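Local coordinates for protein neutral ceramidase (Pseudomonas aeruginosa, PDB 2ZWS) that hydrolyses the N-acyl linkage of ceramides to give sphingosine and a free fatty acid, also runs the reverse synthesis, and carries one zinc ion, at residues Pro311-Gly316 with Tyr475-Val480; Glu453-Gln458 with Tyr467-Gln472; Asn268-Gly273 with Asn580-Gln585; Thr206-Ala211 with Ser216-Gly221. One frame throughout, in Å; residues are numbered along the deposited sequence. Where two conformers were deposited one is given.

Contact 1 (Pro311-Gly316 with Tyr475-Val480)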
loop_
_atom_site.group_PDB
_atom_site.type_symbol
_atom_site.label_atom_id
_atom_site.label_comp_id
_atom_site.label_asym_id
_atom_site.label_seq_id
_atom_site.Cartn_x
_atom_site.Cartn_y
_atom_site.Cartn_z
ATOM N N PRO A 311 10.807 26.909 18.953
ATOM C CA PRO A 311 12.218 27.027 18.559
ATOM C C PRO A 311 13.104 25.798 18.776
ATOM O O PRO A 311 14.068 25.624 18.030
ATOM C CB PRO A 311 12.738 28.219 19.393
ATOM C CG PRO A 311 11.690 28.545 20.383
ATOM C CD PRO A 311 10.387 28.019 19.831
ATOM N N GLU A 312 12.787 24.964 19.770
ATOM C CA GLU A 312 13.557 23.739 20.010
ATOM C C GLU A 312 13.634 22.814 18.786
ATOM O O GLU A 312 14.545 21.988 18.692
ATOM C CB GLU A 312 13.026 22.983 21.236
ATOM C CG GLU A 312 11.513 22.828 21.286
ATOM C CD GLU A 312 10.962 22.625 22.691
ATOM O OE1 GLU A 312 11.465 21.738 23.411
ATOM O OE2 GLU A 312 10.012 23.344 23.073
ATOM N N PHE A 313 12.701 22.967 17.847
ATOM C CA PHE A 313 12.639 22.091 16.662
ATOM C C PHE A 313 13.112 22.739 15.360
ATOM O O PHE A 313 13.281 22.060 14.347
ATOM C CB PHE A 313 11.212 21.548 16.500
ATOM C CG PHE A 313 10.726 20.809 17.703
ATOM C CD1 PHE A 313 9.857 21.419 18.613
ATOM C CD2 PHE A 313 11.145 19.503 17.945
ATOM C CE1 PHE A 313 9.423 20.739 19.756
ATOM C CE2 PHE A 313 10.713 18.811 19.083
ATOM C CZ PHE A 313 9.847 19.427 19.993
ATOM N N THR A 314 13.335 24.049 15.391
ATOM C CA THR A 314 13.697 24.781 14.183
ATOM C C THR A 314 15.176 25.186 14.196
ATOM O O THR A 314 16.028 24.430 14.663
ATOM C CB THR A 314 12.815 26.018 14.041
ATOM O OG1 THR A 314 13.105 26.909 15.123
ATOM C CG2 THR A 314 11.339 25.636 14.108
ATOM N N ASP A 315 15.461 26.375 13.677
ATOM C CA ASP A 315 16.816 26.942 13.705
ATOM C C ASP A 315 17.096 27.636 15.038
ATOM O O ASP A 315 18.240 28.001 15.336
ATOM C CB ASP A 315 17.034 27.902 12.518
ATOM C CG ASP A 315 15.941 28.974 12.392
ATOM O OD1 ASP A 315 16.111 29.867 11.531
ATOM O OD2 ASP A 315 14.922 28.941 13.127
ATOM N N GLY A 316 16.049 27.807 15.841
ATOM C CA GLY A 316 16.158 28.475 17.137
ATOM C C GLY A 316 15.222 29.661 17.242
ATOM O O GLY A 316 15.178 30.342 18.276
ATOM N N TYR A 475 6.379 17.965 12.262
ATOM C CA TYR A 475 6.106 16.551 12.590
ATOM C C TYR A 475 6.902 16.103 13.812
ATOM O O TYR A 475 6.396 15.363 14.642
ATOM C CB TYR A 475 6.415 15.658 11.407
ATOM C CG TYR A 475 5.333 15.591 10.366
ATOM C CD1 TYR A 475 4.155 14.872 10.600
ATOM C CD2 TYR A 475 5.498 16.212 9.124
ATOM C CE1 TYR A 475 3.167 14.787 9.631
ATOM C CE2 TYR A 475 4.537 16.117 8.139
ATOM C CZ TYR A 475 3.358 15.394 8.399
ATOM O OH TYR A 475 2.379 15.260 7.439
ATOM N N GLN A 476 8.148 16.565 13.941
ATOM C CA GLN A 476 8.938 16.148 15.084
ATOM C C GLN A 476 8.301 16.669 16.383
ATOM O O GLN A 476 8.161 15.910 17.353
ATOM C CB GLN A 476 10.385 16.635 14.955
ATOM C CG GLN A 476 11.338 16.012 15.949
ATOM C CD GLN A 476 12.777 16.103 15.498
ATOM O OE1 GLN A 476 13.099 15.806 14.341
ATOM N NE2 GLN A 476 13.660 16.497 16.415
ATOM N N GLN A 477 7.882 17.925 16.377
ATOM C CA GLN A 477 7.200 18.504 17.539
ATOM C C GLN A 477 5.937 17.725 17.891
ATOM O O GLN A 477 5.698 17.421 19.058
ATOM C CB GLN A 477 6.798 19.932 17.232
ATOM C CG GLN A 477 5.954 20.582 18.310
ATOM C CD GLN A 477 5.705 22.021 17.991
ATOM O OE1 GLN A 477 4.584 22.413 17.646
ATOM N NE2 GLN A 477 6.757 22.814 18.045
ATOM N N LEU A 478 5.138 17.420 16.866
ATOM C CA LEU A 478 3.867 16.723 17.076
ATOM C C LEU A 478 4.074 15.338 17.692
ATOM O O LEU A 478 3.361 14.946 18.641
ATOM C CB LEU A 478 3.101 16.627 15.761
ATOM C CG LEU A 478 2.598 17.968 15.212
ATOM C CD1 LEU A 478 2.045 17.799 13.808
ATOM C CD2 LEU A 478 1.581 18.629 16.113
ATOM N N PHE A 479 5.018 14.586 17.137
ATOM C CA PHE A 479 5.330 13.268 17.686
ATOM C C PHE A 479 5.979 13.316 19.063
ATOM O O PHE A 479 5.703 12.459 19.914
ATOM C CB PHE A 479 6.149 12.449 16.684
ATOM C CG PHE A 479 5.313 11.820 15.600
ATOM C CD1 PHE A 479 4.435 10.778 15.916
ATOM C CD2 PHE A 479 5.385 12.252 14.268
ATOM C CE1 PHE A 479 3.639 10.174 14.939
ATOM C CE2 PHE A 479 4.569 11.611 13.271
ATOM C CZ PHE A 479 3.698 10.577 13.634
ATOM N N VAL A 480 6.874 14.279 19.299
ATOM C CA VAL A 480 7.472 14.374 20.637
ATOM C C VAL A 480 6.402 14.716 21.673
ATOM O O VAL A 480 6.336 14.075 22.747
ATOM C CB VAL A 480 8.642 15.380 20.665
ATOM C CG1 VAL A 480 9.001 15.765 22.118
ATOM C CG2 VAL A 480 9.826 14.745 19.967
#
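Phe313 lays one face of its ring on the backbone and side chain of Gln477, and this is the tight part of the contact. Gln477 CA stands over the middle of the ring, 3.7 Å from its centroid and 11° off the ring normal, a CH-pi contact. Gln477 CB adds to the same face, 3.7 Å from Phe313 CD1. The ring's CG lies anti to its own carbonyl carbon (chi1 -57°), which swings it from the loop onto the helix. The extended Gln477 chain crosses the Phe313 side chain at about a right angle.

Away from this face the packing is looser. Gln476 CG comes obliquely to Phe313 CD2 at 4.0 Å, while Gln476 OE1 accepts from Gln472 NE2. Val480 CG2 is 4.3 Å from Phe313 CE2. No hydrogen bond joins the two segments. On the solvent side, Pro311, Glu312, Asp315 and Gly316 are exposed. There Gly316 N donates to Thr314 OG1 at 3.2 Å, and Asp315 forms a salt bridge with Arg319. The arrangement is a surface loop pinned by one aromatic residue to helix 471-488, with an ST turn at Thr314 shaping the loop.

Contact 2 (Glu453-Gln458 with Tyr467-Gln472)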
loop_
_atom_site.group_PDB
_atom_site.type_symbol
_atom_site.label_atom_id
_atom_site.label_comp_id
_atom_site.label_asym_id
_atom_site.label_seq_id
_atom_site.Cartn_x
_atom_site.Cartn_y
_atom_site.Cartn_z
ATOM N N GLU A 453 17.470 20.938 5.786
ATOM C CA GLU A 453 18.655 20.963 4.899
ATOM C C GLU A 453 18.339 20.345 3.536
ATOM O O GLU A 453 18.644 20.920 2.488
ATOM C CB GLU A 453 19.839 20.260 5.562
ATOM C CG GLU A 453 20.266 20.890 6.903
ATOM C CD GLU A 453 19.583 20.316 8.160
ATOM O OE1 GLU A 453 18.476 19.702 8.095
ATOM O OE2 GLU A 453 20.174 20.489 9.261
ATOM N N GLU A 454 17.669 19.193 3.540
ATOM C CA GLU A 454 17.226 18.597 2.284
ATOM C C GLU A 454 16.291 19.525 1.522
ATOM O O GLU A 454 16.374 19.629 0.294
ATOM C CB GLU A 454 16.495 17.278 2.542
ATOM C CG GLU A 454 17.403 16.145 2.959
ATOM C CD GLU A 454 16.680 15.054 3.709
ATOM O OE1 GLU A 454 15.437 15.118 3.825
ATOM O OE2 GLU A 454 17.361 14.133 4.196
ATOM N N TYR A 455 15.355 20.146 2.243
ATOM C CA TYR A 455 14.374 21.025 1.621
ATOM C C TYR A 455 15.066 22.090 0.799
ATOM O O TYR A 455 14.625 22.385 -0.318
ATOM C CB TYR A 455 13.503 21.683 2.684
ATOM C CG TYR A 455 12.411 22.559 2.137
ATOM C CD1 TYR A 455 11.116 22.051 1.944
ATOM C CD2 TYR A 455 12.651 23.917 1.847
ATOM C CE1 TYR A 455 10.096 22.849 1.456
ATOM C CE2 TYR A 455 11.633 24.738 1.352
ATOM C CZ TYR A 455 10.343 24.184 1.170
ATOM O OH TYR A 455 9.326 24.967 0.693
ATOM N N ALA A 456 16.159 22.646 1.346
ATOM C CA ALA A 456 16.866 23.756 0.676
ATOM C C ALA A 456 17.391 23.366 -0.702
ATOM O O ALA A 456 17.457 24.210 -1.603
ATOM C CB ALA A 456 17.997 24.300 1.546
ATOM N N ALA A 457 17.745 22.095 -0.868
ATOM C CA ALA A 457 18.258 21.598 -2.143
ATOM C C ALA A 457 17.185 21.507 -3.223
ATOM O O ALA A 457 17.491 21.569 -4.407
ATOM C CB ALA A 457 18.956 20.265 -1.951
ATOM N N GLN A 458 15.931 21.325 -2.804
ATOM C CA GLN A 458 14.782 21.254 -3.730
ATOM C C GLN A 458 14.927 20.226 -4.844
ATOM O O GLN A 458 14.599 20.494 -5.997
ATOM C CB GLN A 458 14.389 22.642 -4.285
ATOM C CG GLN A 458 13.728 23.549 -3.267
ATOM C CD GLN A 458 12.328 23.091 -2.888
ATOM O OE1 GLN A 458 11.434 23.054 -3.725
ATOM N NE2 GLN A 458 12.134 22.780 -1.620
ATOM N N TYR A 467 4.295 21.913 3.134
ATOM C CA TYR A 467 4.027 22.985 4.114
ATOM C C TYR A 467 5.241 23.864 4.427
ATOM O O TYR A 467 5.269 24.557 5.435
ATOM C CB TYR A 467 3.398 22.382 5.387
ATOM C CG TYR A 467 2.246 21.453 5.026
ATOM C CD1 TYR A 467 1.002 21.965 4.628
ATOM C CD2 TYR A 467 2.411 20.052 5.037
ATOM C CE1 TYR A 467 -0.055 21.096 4.256
ATOM C CE2 TYR A 467 1.361 19.173 4.669
ATOM C CZ TYR A 467 0.139 19.703 4.300
ATOM O OH TYR A 467 -0.877 18.836 3.927
ATOM N N GLY A 468 6.246 23.773 3.568
ATOM C CA GLY A 468 7.424 24.634 3.671
ATOM C C GLY A 468 8.614 24.011 4.371
ATOM O O GLY A 468 8.621 22.820 4.731
ATOM N N PRO A 469 9.639 24.825 4.623
ATOM C CA PRO A 469 10.912 24.318 5.110
ATOM C C PRO A 469 10.823 23.645 6.485
ATOM O O PRO A 469 11.660 22.807 6.809
ATOM C CB PRO A 469 11.799 25.581 5.160
ATOM C CG PRO A 469 10.847 26.722 5.243
ATOM C CD PRO A 469 9.645 26.292 4.447
ATOM N N TRP A 470 9.837 24.037 7.287
ATOM C CA TRP A 470 9.735 23.533 8.656
ATOM C C TRP A 470 8.705 22.418 8.812
ATOM O O TRP A 470 8.339 22.075 9.930
ATOM C CB TRP A 470 9.473 24.677 9.645
ATOM C CG TRP A 470 10.563 25.726 9.542
ATOM C CD1 TRP A 470 10.445 26.972 9.020
ATOM C CD2 TRP A 470 11.935 25.553 9.895
ATOM N NE1 TRP A 470 11.665 27.614 9.058
ATOM C CE2 TRP A 470 12.597 26.762 9.589
ATOM C CE3 TRP A 470 12.670 24.499 10.460
ATOM C CZ2 TRP A 470 13.970 26.953 9.833
ATOM C CZ3 TRP A 470 14.039 24.684 10.698
ATOM C CH2 TRP A 470 14.667 25.909 10.385
ATOM N N THR A 471 8.288 21.834 7.692
ATOM C CA THR A 471 7.383 20.672 7.724
ATOM C C THR A 471 7.929 19.552 8.621
ATOM O O THR A 471 7.194 18.994 9.474
ATOM C CB THR A 471 7.078 20.160 6.300
ATOM O OG1 THR A 471 6.473 21.212 5.536
ATOM C CG2 THR A 471 6.129 18.961 6.336
ATOM N N GLN A 472 9.209 19.209 8.452
ATOM C CA GLN A 472 9.783 18.131 9.248
ATOM C C GLN A 472 9.777 18.480 10.733
ATOM O O GLN A 472 9.458 17.634 11.569
ATOM C CB GLN A 472 11.200 17.792 8.775
ATOM C CG GLN A 472 11.815 16.504 9.371
ATOM C CD GLN A 472 12.378 16.678 10.778
ATOM O OE1 GLN A 472 12.742 17.791 11.183
ATOM N NE2 GLN A 472 12.468 15.573 11.535
#
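Tyr455 CG is anti to the backbone N (chi1 -177°), and this sends the phenol ring from helix 452-457 onto the turn at Gly468 and Pro469. Gln458, just past the helix end, has positive phi (54°), and its side chain bends back beneath the same ring. The ring is therefore held between two different partners. Over one face sits Pro469 CA, 3.6 Å from the centroid and 7° off the normal, a CH-pi contact. Over the opposite face sits Gln458 NE2, 3.4 Å above the plane.

The turn meets the ring mostly with backbone. Gly468 C is 3.5 Å from Tyr455 CE1, and Pro469 N is 3.6 Å from Tyr455 CZ. The proline ring adds Pro469 CB, 3.8 Å from Tyr455 CD2. The phenol oxygen bonds the backbone O of Gln371.

Hydrogen bonds within each segment fix both sides. Gln458 NE2 donates to Tyr455 O at 2.8 Å, which holds its amide over the ring. Gly468 O takes two donors from the same face of its plane, Thr471 N and Thr471 OG1, the latter at 2.8 Å. The backbone bond closes the type I turn from Gly468 to Thr471, and the hydroxyl adds a second grip on the same oxygen. Trp470 is at the N-cap position.

The buried contact thus joins the last turn of helix 452-457 to the turn that leads into helix 471-488. Beside it, Thr471 and Gln472 pack on strand 448-449, which carries the zinc ligand Tyr448. Glu454 touches helices 162-165 and 414-428.

Contact 3 (Asn268-Gly273 with Asn580-Gln585). With MG (magnesium ion), chain C.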
loop_
_atom_site.group_PDB
_atom_site.type_symbol
_atom_site.label_atom_id
_atom_site.label_comp_id
_atom_site.label_asym_id
_atom_site.label_seq_id
_atom_site.Cartn_x
_atom_site.Cartn_y
_atom_site.Cartn_z
ATOM N N ASN A 268 12.654 -8.182 -11.418
ATOM C CA ASN A 268 13.110 -7.160 -10.439
ATOM C C ASN A 268 12.211 -7.154 -9.203
ATOM O O ASN A 268 12.689 -7.084 -8.075
ATOM C CB ASN A 268 13.135 -5.752 -11.035
ATOM C CG ASN A 268 14.121 -5.597 -12.193
ATOM O OD1 ASN A 268 14.059 -4.586 -12.930
ATOM N ND2 ASN A 268 15.051 -6.530 -12.339
ATOM N N THR A 269 10.901 -7.223 -9.431
ATOM C CA THR A 269 9.913 -7.249 -8.346
ATOM C C THR A 269 10.146 -8.455 -7.435
ATOM O O THR A 269 10.167 -8.331 -6.197
ATOM C CB THR A 269 8.470 -7.284 -8.930
ATOM O OG1 THR A 269 8.223 -6.081 -9.663
ATOM C CG2 THR A 269 7.443 -7.397 -7.825
ATOM N N ARG A 270 10.334 -9.608 -8.066
ATOM C CA ARG A 270 10.585 -10.853 -7.338
ATOM C C ARG A 270 11.907 -10.785 -6.554
ATOM O O ARG A 270 11.963 -11.169 -5.400
ATOM C CB ARG A 270 10.595 -12.035 -8.321
ATOM C CG ARG A 270 10.598 -13.407 -7.651
ATOM C CD ARG A 270 10.427 -14.529 -8.675
ATOM N NE ARG A 270 10.544 -15.846 -8.048
ATOM C CZ ARG A 270 10.144 -16.992 -8.600
ATOM N NH1 ARG A 270 10.297 -18.125 -7.935
ATOM N NH2 ARG A 270 9.587 -17.016 -9.808
ATOM N N GLU A 271 12.956 -10.283 -7.194
ATOM C CA GLU A 271 14.269 -10.221 -6.564
ATOM C C GLU A 271 14.300 -9.285 -5.362
ATOM O O GLU A 271 14.811 -9.661 -4.314
ATOM C CB GLU A 271 15.324 -9.811 -7.582
ATOM C CG GLU A 271 16.751 -9.677 -7.018
ATOM C CD GLU A 271 17.325 -10.960 -6.420
ATOM O OE1 GLU A 271 16.835 -12.078 -6.699
ATOM O OE2 GLU A 271 18.316 -10.844 -5.660
ATOM N N ILE A 272 13.776 -8.075 -5.519
ATOM C CA ILE A 272 13.766 -7.100 -4.407
ATOM C C ILE A 272 12.827 -7.588 -3.307
ATOM O O ILE A 272 13.110 -7.444 -2.110
ATOM C CB ILE A 272 13.436 -5.651 -4.909
ATOM C CG1 ILE A 272 14.474 -5.193 -5.944
ATOM C CG2 ILE A 272 13.303 -4.619 -3.741
ATOM C CD1 ILE A 272 15.960 -5.229 -5.423
ATOM N N GLY A 273 11.702 -8.197 -3.691
ATOM C CA GLY A 273 10.855 -8.850 -2.694
ATOM C C GLY A 273 11.571 -9.941 -1.936
ATOM O O GLY A 273 11.475 -10.025 -0.706
ATOM N N ASN A 580 -4.653 -14.517 -8.071
ATOM C CA ASN A 580 -3.762 -13.929 -7.094
ATOM C C ASN A 580 -2.324 -14.397 -7.245
ATOM O O ASN A 580 -1.392 -13.703 -6.824
ATOM C CB ASN A 580 -4.204 -14.248 -5.674
ATOM C CG ASN A 580 -3.419 -13.483 -4.653
ATOM O OD1 ASN A 580 -3.262 -12.261 -4.760
ATOM N ND2 ASN A 580 -2.904 -14.196 -3.653
ATOM N N ASP A 581 -2.132 -15.573 -7.840
ATOM C CA ASP A 581 -0.818 -16.206 -7.786
ATOM C C ASP A 581 0.228 -15.535 -8.694
ATOM O O ASP A 581 -0.091 -15.071 -9.783
ATOM C CB ASP A 581 -0.957 -17.687 -8.054
ATOM C CG ASP A 581 -1.654 -18.383 -6.907
ATOM O OD1 ASP A 581 -1.145 -18.268 -5.763
ATOM O OD2 ASP A 581 -2.734 -18.991 -7.126
ATOM N N TRP A 582 1.483 -15.518 -8.246
ATOM C CA TRP A 582 2.582 -14.975 -9.045
ATOM C C TRP A 582 2.681 -15.617 -10.436
ATOM O O TRP A 582 2.997 -14.917 -11.400
ATOM C CB TRP A 582 3.912 -15.194 -8.303
ATOM C CG TRP A 582 5.084 -14.697 -9.043
ATOM C CD1 TRP A 582 5.936 -15.441 -9.810
ATOM C CD2 TRP A 582 5.553 -13.345 -9.098
ATOM N NE1 TRP A 582 6.903 -14.625 -10.347
ATOM C CE2 TRP A 582 6.701 -13.344 -9.921
ATOM C CE3 TRP A 582 5.123 -12.137 -8.525
ATOM C CZ2 TRP A 582 7.408 -12.184 -10.217
ATOM C CZ3 TRP A 582 5.857 -10.958 -8.813
ATOM C CH2 TRP A 582 6.980 -11.005 -9.656
ATOM N N ASP A 583 2.407 -16.928 -10.522
ATOM C CA ASP A 583 2.620 -17.691 -11.762
ATOM C C ASP A 583 1.538 -17.437 -12.810
ATOM O O ASP A 583 1.669 -17.904 -13.940
ATOM C CB ASP A 583 2.696 -19.191 -11.510
ATOM C CG ASP A 583 3.898 -19.584 -10.710
ATOM O OD1 ASP A 583 4.935 -18.895 -10.798
ATOM O OD2 ASP A 583 3.791 -20.600 -9.989
ATOM N N THR A 584 0.469 -16.726 -12.440
ATOM C CA THR A 584 -0.642 -16.459 -13.389
ATOM C C THR A 584 -0.767 -14.971 -13.716
ATOM O O THR A 584 -0.407 -14.115 -12.899
ATOM C CB THR A 584 -2.019 -16.957 -12.871
ATOM O OG1 THR A 584 -2.362 -16.229 -11.680
ATOM C CG2 THR A 584 -1.960 -18.418 -12.556
ATOM N N GLN A 585 -1.255 -14.683 -14.931
ATOM C CA GLN A 585 -1.634 -13.327 -15.297
ATOM C C GLN A 585 -2.980 -13.337 -15.981
ATOM O O GLN A 585 -3.320 -14.293 -16.667
ATOM C CB GLN A 585 -0.581 -12.703 -16.213
ATOM C CG GLN A 585 0.812 -12.633 -15.543
ATOM C CD GLN A 585 1.909 -11.936 -16.371
ATOM O OE1 GLN A 585 3.058 -11.870 -15.936
ATOM N NE2 GLN A 585 1.578 -11.441 -17.533
HETATM MG MG MG C . -1.700 -13.932 -11.002
HETATM O O HOH W 1 9.187 -15.398 -11.929
HETATM O O HOH W 2 -3.617 -13.056 -12.415
#
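Arg270 reaches across the indole of Trp582 with an extended chain. Its CB is 3.7 Å from Trp582 CZ2, above the plane but outside the rim of the ring. CG stands 4.1 Å above the plane, offset toward the rim. CD passes 3.9 Å from Trp582 NE1. At the tip, NH2 comes obliquely to within 3.6 Å of Trp582 NE1, with the guanidinium and ring planes 77° apart. Two N-H donors this close do not bond each other. Instead both give to one water, which accepts from Arg270 NH2 at 2.7 Å and from Trp582 NE1 at 2.9 Å. The water lies in the plane of each group, at its edge.

The indole is also met at its far edge, where Thr269 CG2 is 4.0 Å from Trp582 CZ3. Arg270 is exposed, whereas Thr269 is buried and its hydroxyl bonds Glu265 O.

Trp582 stands in a type I turn that binds the magnesium ion. Asp581 O coordinates the metal at 2.3 Å, and Thr584 gives both its O and OG1; His37 O and a water also bind, and Asp579 belongs to the site. The contact therefore sets a metal-binding turn of the C-terminal beta-sandwich against helix 265-286.

Contact 4 (Thr206-Ala211 with Ser216-Gly221)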
loop_
_atom_site.group_PDB
_atom_site.type_symbol
_atom_site.label_atom_id
_atom_site.label_comp_id
_atom_site.label_asym_id
_atom_site.label_seq_id
_atom_site.Cartn_x
_atom_site.Cartn_y
_atom_site.Cartn_z
ATOM N N THR A 206 8.266 0.205 -6.316
ATOM C CA THR A 206 8.190 0.745 -7.679
ATOM C C THR A 206 8.952 -0.161 -8.638
ATOM O O THR A 206 9.402 0.275 -9.692
ATOM C CB THR A 206 8.833 2.149 -7.746
ATOM O OG1 THR A 206 10.135 2.098 -7.136
ATOM C CG2 THR A 206 7.994 3.191 -7.019
ATOM N N SER A 207 9.140 -1.427 -8.263
ATOM C CA SER A 207 9.799 -2.356 -9.185
ATOM C C SER A 207 9.017 -2.537 -10.488
ATOM O O SER A 207 9.616 -2.736 -11.539
ATOM C CB SER A 207 10.026 -3.708 -8.510
ATOM O OG SER A 207 10.918 -3.558 -7.413
ATOM N N MET A 208 7.676 -2.534 -10.406
ATOM C CA MET A 208 6.834 -2.523 -11.603
ATOM C C MET A 208 6.722 -1.060 -12.020
ATOM O O MET A 208 6.298 -0.199 -11.226
ATOM C CB MET A 208 5.449 -3.079 -11.297
ATOM C CG MET A 208 5.406 -4.551 -10.841
ATOM S SD MET A 208 6.141 -5.725 -12.001
ATOM C CE MET A 208 5.116 -5.473 -13.467
ATOM N N THR A 209 7.138 -0.772 -13.252
ATOM C CA THR A 209 7.319 0.595 -13.719
ATOM C C THR A 209 6.035 1.191 -14.280
ATOM O O THR A 209 4.990 0.517 -14.360
ATOM C CB THR A 209 8.411 0.694 -14.817
ATOM O OG1 THR A 209 7.892 0.104 -16.015
ATOM C CG2 THR A 209 9.721 -0.005 -14.373
ATOM N N ASN A 210 6.119 2.458 -14.692
ATOM C CA ASN A 210 4.978 3.141 -15.312
ATOM C C ASN A 210 4.577 2.590 -16.679
ATOM O O ASN A 210 3.562 3.023 -17.227
ATOM C CB ASN A 210 5.135 4.692 -15.326
ATOM C CG ASN A 210 6.238 5.192 -16.252
ATOM O OD1 ASN A 210 6.536 6.405 -16.262
ATOM N ND2 ASN A 210 6.849 4.302 -17.015
ATOM N N ALA A 211 5.352 1.635 -17.194
ATOM C CA ALA A 211 5.010 0.920 -18.431
ATOM C C ALA A 211 4.075 -0.271 -18.206
ATOM O O ALA A 211 3.518 -0.825 -19.168
ATOM C CB ALA A 211 6.271 0.436 -19.120
ATOM N N SER A 216 -0.647 -4.954 -9.362
ATOM C CA SER A 216 0.356 -5.710 -8.627
ATOM C C SER A 216 0.660 -5.019 -7.300
ATOM O O SER A 216 0.683 -3.792 -7.226
ATOM C CB SER A 216 1.657 -5.790 -9.437
ATOM O OG SER A 216 2.715 -6.331 -8.656
ATOM N N PRO A 217 0.896 -5.813 -6.255
ATOM C CA PRO A 217 1.343 -5.279 -4.974
ATOM C C PRO A 217 2.873 -5.095 -4.914
ATOM O O PRO A 217 3.406 -4.756 -3.842
ATOM C CB PRO A 217 0.886 -6.359 -3.995
ATOM C CG PRO A 217 1.089 -7.657 -4.777
ATOM C CD PRO A 217 0.701 -7.275 -6.197
ATOM N N ASP A 218 3.549 -5.307 -6.049
ATOM C CA ASP A 218 4.960 -4.913 -6.223
ATOM C C ASP A 218 5.888 -5.647 -5.274
ATOM O O ASP A 218 5.556 -6.745 -4.840
ATOM C CB ASP A 218 5.089 -3.387 -6.139
ATOM C CG ASP A 218 6.292 -2.843 -6.908
ATOM O OD1 ASP A 218 7.428 -2.855 -6.364
ATOM O OD2 ASP A 218 6.099 -2.387 -8.060
ATOM N N ASN A 219 7.063 -5.086 -4.965
ATOM C CA ASN A 219 8.051 -5.914 -4.301
ATOM C C ASN A 219 7.655 -6.319 -2.874
ATOM O O ASN A 219 7.900 -7.457 -2.446
ATOM C CB ASN A 219 9.468 -5.324 -4.399
ATOM C CG ASN A 219 9.604 -3.933 -3.800
ATOM O OD1 ASN A 219 9.288 -3.718 -2.629
ATOM N ND2 ASN A 219 10.170 -2.991 -4.582
ATOM N N LYS A 220 7.029 -5.411 -2.122
ATOM C CA LYS A 220 6.576 -5.779 -0.767
ATOM C C LYS A 220 5.462 -6.793 -0.815
ATOM O O LYS A 220 5.412 -7.716 -0.009
ATOM C CB LYS A 220 6.170 -4.527 0.019
ATOM C CG LYS A 220 7.440 -3.680 0.422
ATOM C CD LYS A 220 7.064 -2.590 1.410
ATOM C CE LYS A 220 8.335 -1.864 1.933
ATOM N NZ LYS A 220 9.180 -2.784 2.764
ATOM N N GLY A 221 4.611 -6.675 -1.824
ATOM C CA GLY A 221 3.549 -7.657 -2.019
ATOM C C GLY A 221 4.108 -9.026 -2.372
ATOM O O GLY A 221 3.521 -10.053 -1.956
HETATM O O HOH W 3 4.674 -0.330 -8.900
#
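The N-terminal part of helix 218-231 is tied here to the loop that follows the zinc ligand His204. Asp218 carries the contact through its carboxylate, which meets two successive backbone N-H groups of the loop. Ser207 N donates to Asp218 OD1 at 2.9 Å, using the syn lone pair. Met208 N donates to Asp218 OD2 at 2.8 Å, also on the syn side but 28° out of the carboxylate plane. OD1 takes a second bond on its anti side, from Asn219 N at 2.7 Å. OD1 is thus held from both segments, and OD2 by the loop and a water. This probably fixes the rotation of the group and would stabilise its negative charge.

Asn219 adds a very straight bond. Its ND2 donates to Ser207 OG at 3.0 Å (178°), with the hydroxyl in the amide plane. Asn219 OD1 accepts from Gln276 NE2 of helix 265-286. A chi1 of 59° puts Asn219 CG between its backbone N and carbonyl carbon, and the amide can then reach the loop. A water lies between Met208 O and Asp218 OD2. Ser216 OG accepts from Asp218 N at 2.9 Å, an ST turn from Ser216 to Asp218, and Met208 CG packs on that hydroxyl at 3.9 Å.

Around this buried contact, Met208 packs on helix 265-286, while Ser207 and Asn219 touch Pro251 of strand 249-251. Ser216 follows strand 214-215, which pairs with strand 32-36.

Overall arrangement
The contacts form two pairs in different parts of the fold. Contacts 3 and 4 have centres 9 Å apart and touch: Thr269 of helix 265-286 packs on Ser207, Met208, Asp218 and Asn219. Contacts 1 and 2 have centres 13 Å apart and share helix 471-488, with Trp470 packing on Thr314 and Asp315. Contacts 1 and 3 are on opposite sides of the chain's centre, their own centres about 42 Å apart. Along the chain contact 4 closes first, then contact 3, with 306 residues between its segments, encloses contact 1, which encloses contact 2. Contact 3 alone joins the N-terminal and C-terminal family regions, beside the magnesium ion.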